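Local coordinates for protein Exo-poly-alpha-D-galacturonosidase (Thermotoga maritima, PDB 3JUR) that probably hydrolyses polygalacturonan, the pectin backbone, as a family 28 glycoside hydrolase built on a parallel beta-helix, at residues L102-G107 and P218-N223; V206-I209 and W214-H217. All blocks are in the same frame, centred on the assembly; numbering follows the deposited sequence.

From the N terminus the chain lays down the first coils of the beta-helix and then leaves them for strand 103-105, which pairs antiparallel with 108-112. Further coils follow, with strands 193-196 and 207-209, before 216-219. Contact 1 joins 102-107 to 218-223 and closes a long loop of 110 residues. Contact 2 joins 206-209 to 214-217 across only four residues and is nested inside that loop. Both use strand 216-219. Contact 2 packs its start across the coil interior, and contact 1 packs its end against the antiparallel pair. Their centres lie about 15 Å apart, and they touch where Glu106 CA meets Trp214 CH2 at 4.0 Å.

Contact 1 (L102-G107 and P218-N223); sequences LTRFEG and PVLSEN
Arg104 reaches out from strand 103-105 and lays its guanidinium against Val219 and Leu220, where strand 216-219 of the right-handed parallel beta-helix ends. The strand of Arg104 belongs to a small antiparallel pair with 108-112, apart from the helix coils. The tight part is the arginine end. Val219 CG1 sits over one face of the guanidinium, 3.4 Å above its plane and offset toward the rim. It lies 3.5 Å from Arg104 NE. The methyl gets there because CG1 is anti to the backbone N of Val219 (chi1 -177°). Leu220 CD1 approaches Arg104 NH2 obliquely, to 3.4 Å. The rest of the interface is loose: the nearest CA atoms, those of Arg104 and Val219, are still 8.5 Å apart, and Leu220 stays partly exposed.

Across the contact the guanidinium meets only aliphatic carbon; its polar partners lie outside the two segments. Arg104 NE hydrogen-bonds Tyr196 OH, and Glu244 and Glu109 form long, weak ion pairs with NH1 and NH2. A leucine in place of Arg104, lacking the guanidinium, would probably leave Tyr196 OH without this partner, Glu109 and Glu244 without their nearby positive charge, and Val219 CG1 with no flat group to rest on. Beyond Leu220 a side chain turns back to the main chain: Ser221 OG donates to Val219 O at 2.9 Å, from above the carbonyl plane.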
loop_
_atom_site.group_PDB
_atom_site.type_symbol
_atom_site.label_atom_id
_atom_site.label_comp_id
_atom_site.label_asym_id
_atom_site.label_seq_id
_atom_site.Cartn_x
_atom_site.Cartn_y
_atom_site.Cartn_z
ATOM N N LEU D 102 29.750 -4.055 48.567
ATOM C CA LEU D 102 30.027 -4.455 47.192
ATOM C C LEU D 102 28.798 -4.190 46.343
ATOM O O LEU D 102 27.714 -4.701 46.628
ATOM C CB LEU D 102 30.410 -5.936 47.108
ATOM C CG LEU D 102 30.621 -6.550 45.716
ATOM C CD1 LEU D 102 31.838 -5.959 44.997
ATOM C CD2 LEU D 102 30.760 -8.058 45.835
ATOM N N THR D 103 28.976 -3.380 45.305
ATOM C CA THR D 103 27.874 -2.984 44.437
ATOM C C THR D 103 28.403 -2.611 43.045
ATOM O O THR D 103 29.531 -2.970 42.677
ATOM C CB THR D 103 26.987 -1.860 45.095
ATOM O OG1 THR D 103 25.771 -1.687 44.351
ATOM C CG2 THR D 103 27.728 -0.523 45.204
ATOM N N ARG D 104 27.594 -1.903 42.271
ATOM C CA ARG D 104 27.959 -1.588 40.903
ATOM C C ARG D 104 27.371 -0.237 40.516
ATOM O O ARG D 104 26.261 0.097 40.928
ATOM C CB ARG D 104 27.452 -2.702 39.977
ATOM C CG ARG D 104 28.419 -3.056 38.862
ATOM C CD ARG D 104 27.897 -4.155 37.957
ATOM N NE ARG D 104 28.565 -5.424 38.216
ATOM C CZ ARG D 104 28.814 -6.347 37.294
ATOM N NH1 ARG D 104 28.465 -6.148 36.024
ATOM N NH2 ARG D 104 29.424 -7.471 37.639
ATOM N N PHE D 105 28.117 0.554 39.754
ATOM C CA PHE D 105 27.580 1.802 39.208
ATOM C C PHE D 105 27.815 1.876 37.704
ATOM O O PHE D 105 28.956 1.896 37.243
ATOM C CB PHE D 105 28.175 3.034 39.906
ATOM C CG PHE D 105 27.464 4.328 39.572
ATOM C CD1 PHE D 105 26.437 4.799 40.381
ATOM C CD2 PHE D 105 27.820 5.068 38.440
ATOM C CE1 PHE D 105 25.782 5.990 40.082
ATOM C CE2 PHE D 105 27.167 6.256 38.128
ATOM C CZ PHE D 105 26.146 6.719 38.954
ATOM N N GLU D 106 26.719 1.919 36.954
ATOM C CA GLU D 106 26.737 1.939 35.481
ATOM C C GLU D 106 27.774 0.984 34.879
ATOM O O GLU D 106 28.598 1.372 34.040
ATOM C CB GLU D 106 26.867 3.378 34.951
ATOM C CG GLU D 106 25.631 4.233 35.268
ATOM C CD GLU D 106 25.688 5.643 34.693
ATOM O OE1 GLU D 106 26.778 6.255 34.668
ATOM O OE2 GLU D 106 24.624 6.150 34.283
ATOM N N GLY D 107 27.718 -0.269 35.336
ATOM C CA GLY D 107 28.521 -1.353 34.775
ATOM C C GLY D 107 29.914 -1.566 35.351
ATOM O O GLY D 107 30.642 -2.446 34.886
ATOM N N PRO D 218 19.273 -7.001 39.464
ATOM C CA PRO D 218 19.961 -8.258 39.745
ATOM C C PRO D 218 21.290 -8.308 39.002
ATOM O O PRO D 218 21.354 -7.957 37.813
ATOM C CB PRO D 218 18.996 -9.330 39.218
ATOM C CG PRO D 218 18.135 -8.644 38.225
ATOM C CD PRO D 218 18.199 -7.161 38.459
ATOM N N VAL D 219 22.337 -8.732 39.704
ATOM C CA VAL D 219 23.690 -8.744 39.161
ATOM C C VAL D 219 24.306 -10.113 39.392
ATOM O O VAL D 219 24.260 -10.637 40.507
ATOM C CB VAL D 219 24.596 -7.663 39.824
ATOM C CG1 VAL D 219 25.986 -7.641 39.186
ATOM C CG2 VAL D 219 23.952 -6.280 39.752
ATOM N N LEU D 220 24.874 -10.682 38.333
ATOM C CA LEU D 220 25.591 -11.962 38.394
ATOM C C LEU D 220 24.747 -13.032 39.078
ATOM O O LEU D 220 25.254 -13.889 39.815
ATOM C CB LEU D 220 26.954 -11.786 39.068
ATOM C CG LEU D 220 27.997 -10.969 38.303
ATOM C CD1 LEU D 220 29.107 -10.509 39.233
ATOM C CD2 LEU D 220 28.564 -11.780 37.141
ATOM N N SER D 221 23.447 -12.963 38.810
ATOM C CA SER D 221 22.460 -13.802 39.463
ATOM C C SER D 221 21.850 -14.800 38.489
ATOM O O SER D 221 21.844 -14.584 37.270
ATOM C CB SER D 221 21.368 -12.936 40.097
ATOM O OG SER D 221 21.891 -12.220 41.204
ATOM N N GLU D 222 21.325 -15.885 39.045
ATOM C CA GLU D 222 20.764 -16.965 38.251
ATOM C C GLU D 222 19.431 -17.429 38.828
ATOM O O GLU D 222 19.262 -17.507 40.053
ATOM C CB GLU D 222 21.757 -18.124 38.197
ATOM C CG GLU D 222 21.497 -19.102 37.085
ATOM C CD GLU D 222 22.656 -20.054 36.871
ATOM O OE1 GLU D 222 23.813 -19.578 36.812
ATOM O OE2 GLU D 222 22.404 -21.274 36.758
ATOM N N ASN D 223 18.497 -17.744 37.933
ATOM C CA ASN D 223 17.125 -18.113 38.293
ATOM C C ASN D 223 16.391 -16.973 39.009
ATOM O O ASN D 223 16.147 -17.018 40.224
ATOM C CB ASN D 223 17.080 -19.424 39.092
ATOM C CG ASN D 223 15.668 -19.841 39.450
ATOM O OD1 ASN D 223 14.703 -19.384 38.842
ATOM N ND2 ASN D 223 15.538 -20.716 40.443
#

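Contact 2 (V206-I209 and W214-H217); sequences VKII and WCIH. Unlike the reference sequence in segment 214-217: Ile216 (reference Val).
Ile208 on strand 207-209 meets Cys215, just before strand 216-219, and Ile216 on it. These three buried residues carry the contact. Ile208 gives up the largest area and uses two branches. Its CD1 methyl meets the end of the Ile216 side chain, 3.7 Å from Ile216 CD1 and equally far from Ile216 CG1. The two side chains cross at about a right angle. Its CG2 branch turns to Cys215 instead and lies 4.3 Å from Cys215 CB, a looser touch. The branches part because Ile208 CG1 is anti to the carbonyl carbon (chi1 -62°), while CG2 is anti to the backbone N.

The CB of Cys215 points toward strand 207-209. That of Ile216 does not, but its extended chain (chi2 -172°) carries CD1 back to Ile208. The reference sequence has valine at Ile216. The CA atoms of Ile208 and Cys215 are 7.4 Å apart, so side chains alone bridge the gap. Around them, Ile231 touches both Ile208 and Cys215, and Ile226 and Ile229 touch Ile216.

Trp214 CE3 lies over the centre of the His217 ring, 3.5 Å above its plane, so the indole meets the imidazole edge to face. His217 NE2 is hydrogen-bonded to Glu244 OE2. Aliphatic side chains from successive faces of the winding chain that meet in its interior are characteristic of the right-handed parallel beta-helix of family 28 glycoside hydrolases.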
loop_
_atom_site.group_PDB
_atom_site.type_symbol
_atom_site.label_atom_id
_atom_site.label_comp_id
_atom_site.label_asym_id
_atom_site.label_seq_id
_atom_site.Cartn_x
_atom_site.Cartn_y
_atom_site.Cartn_z
ATOM N N VAL D 206 4.679 -6.146 44.257
ATOM C CA VAL D 206 4.933 -4.808 44.809
ATOM C C VAL D 206 4.945 -3.675 43.781
ATOM O O VAL D 206 5.229 -3.887 42.600
ATOM C CB VAL D 206 6.248 -4.773 45.634
ATOM C CG1 VAL D 206 6.145 -5.692 46.846
ATOM C CG2 VAL D 206 7.455 -5.135 44.764
ATOM N N LYS D 207 4.613 -2.476 44.246
ATOM C CA LYS D 207 4.799 -1.253 43.481
ATOM C C LYS D 207 6.080 -0.560 43.949
ATOM O O LYS D 207 6.375 -0.533 45.151
ATOM C CB LYS D 207 3.600 -0.314 43.660
ATOM C CG LYS D 207 3.634 0.902 42.744
ATOM C CD LYS D 207 2.480 1.846 43.008
ATOM C CE LYS D 207 2.474 2.958 41.983
ATOM N NZ LYS D 207 1.345 3.902 42.190
ATOM N N ILE D 208 6.836 -0.006 43.004
ATOM C CA ILE D 208 8.083 0.712 43.309
ATOM C C ILE D 208 8.038 2.148 42.790
ATOM O O ILE D 208 7.854 2.372 41.590
ATOM C CB ILE D 208 9.322 -0.013 42.727
ATOM C CG1 ILE D 208 9.476 -1.405 43.358
ATOM C CG2 ILE D 208 10.597 0.820 42.945
ATOM C CD1 ILE D 208 10.440 -2.301 42.626
ATOM N N ILE D 209 8.219 3.100 43.711
ATOM C CA ILE D 209 8.158 4.546 43.442
ATOM C C ILE D 209 9.383 5.304 43.992
ATOM O O ILE D 209 10.091 4.808 44.888
ATOM C CB ILE D 209 6.859 5.200 44.026
ATOM C CG1 ILE D 209 6.798 5.070 45.557
ATOM C CG2 ILE D 209 5.606 4.598 43.393
ATOM C CD1 ILE D 209 5.569 5.723 46.189
ATOM N N TRP D 214 18.491 3.109 39.437
ATOM C CA TRP D 214 17.901 1.886 38.853
ATOM C C TRP D 214 17.014 1.174 39.873
ATOM O O TRP D 214 17.377 1.067 41.054
ATOM C CB TRP D 214 18.967 0.920 38.323
ATOM C CG TRP D 214 19.912 1.483 37.282
ATOM C CD1 TRP D 214 19.873 2.723 36.709
ATOM C CD2 TRP D 214 21.015 0.796 36.674
ATOM N NE1 TRP D 214 20.889 2.856 35.790
ATOM C CE2 TRP D 214 21.606 1.688 35.750
ATOM C CE3 TRP D 214 21.568 -0.486 36.828
ATOM C CZ2 TRP D 214 22.724 1.336 34.978
ATOM C CZ3 TRP D 214 22.672 -0.839 36.057
ATOM C CH2 TRP D 214 23.243 0.071 35.147
ATOM N N CYS D 215 15.857 0.693 39.422
ATOM C CA CYS D 215 14.829 0.203 40.344
ATOM C C CYS D 215 15.070 -1.236 40.777
ATOM O O CYS D 215 15.204 -1.503 41.971
ATOM C CB CYS D 215 13.419 0.396 39.781
ATOM S SG CYS D 215 12.944 2.138 39.550
ATOM N N ILE D 216 15.134 -2.154 39.818
ATOM C CA ILE D 216 15.431 -3.556 40.120
ATOM C C ILE D 216 16.693 -4.016 39.398
ATOM O O ILE D 216 16.731 -4.088 38.158
ATOM C CB ILE D 216 14.246 -4.477 39.808
ATOM C CG1 ILE D 216 13.040 -4.060 40.662
ATOM C CG2 ILE D 216 14.633 -5.937 40.063
ATOM C CD1 ILE D 216 11.868 -5.007 40.600
ATOM N N HIS D 217 17.718 -4.337 40.186
ATOM C CA HIS D 217 19.058 -4.551 39.650
ATOM C C HIS D 217 19.678 -5.878 40.102
ATOM O O HIS D 217 20.500 -5.896 41.020
ATOM C CB HIS D 217 19.950 -3.346 40.007
ATOM C CG HIS D 217 21.274 -3.323 39.303
ATOM N ND1 HIS D 217 22.334 -2.558 39.743
ATOM C CD2 HIS D 217 21.714 -3.974 38.200
ATOM C CE1 HIS D 217 23.367 -2.736 38.942
ATOM N NE2 HIS D 217 23.017 -3.593 37.996
#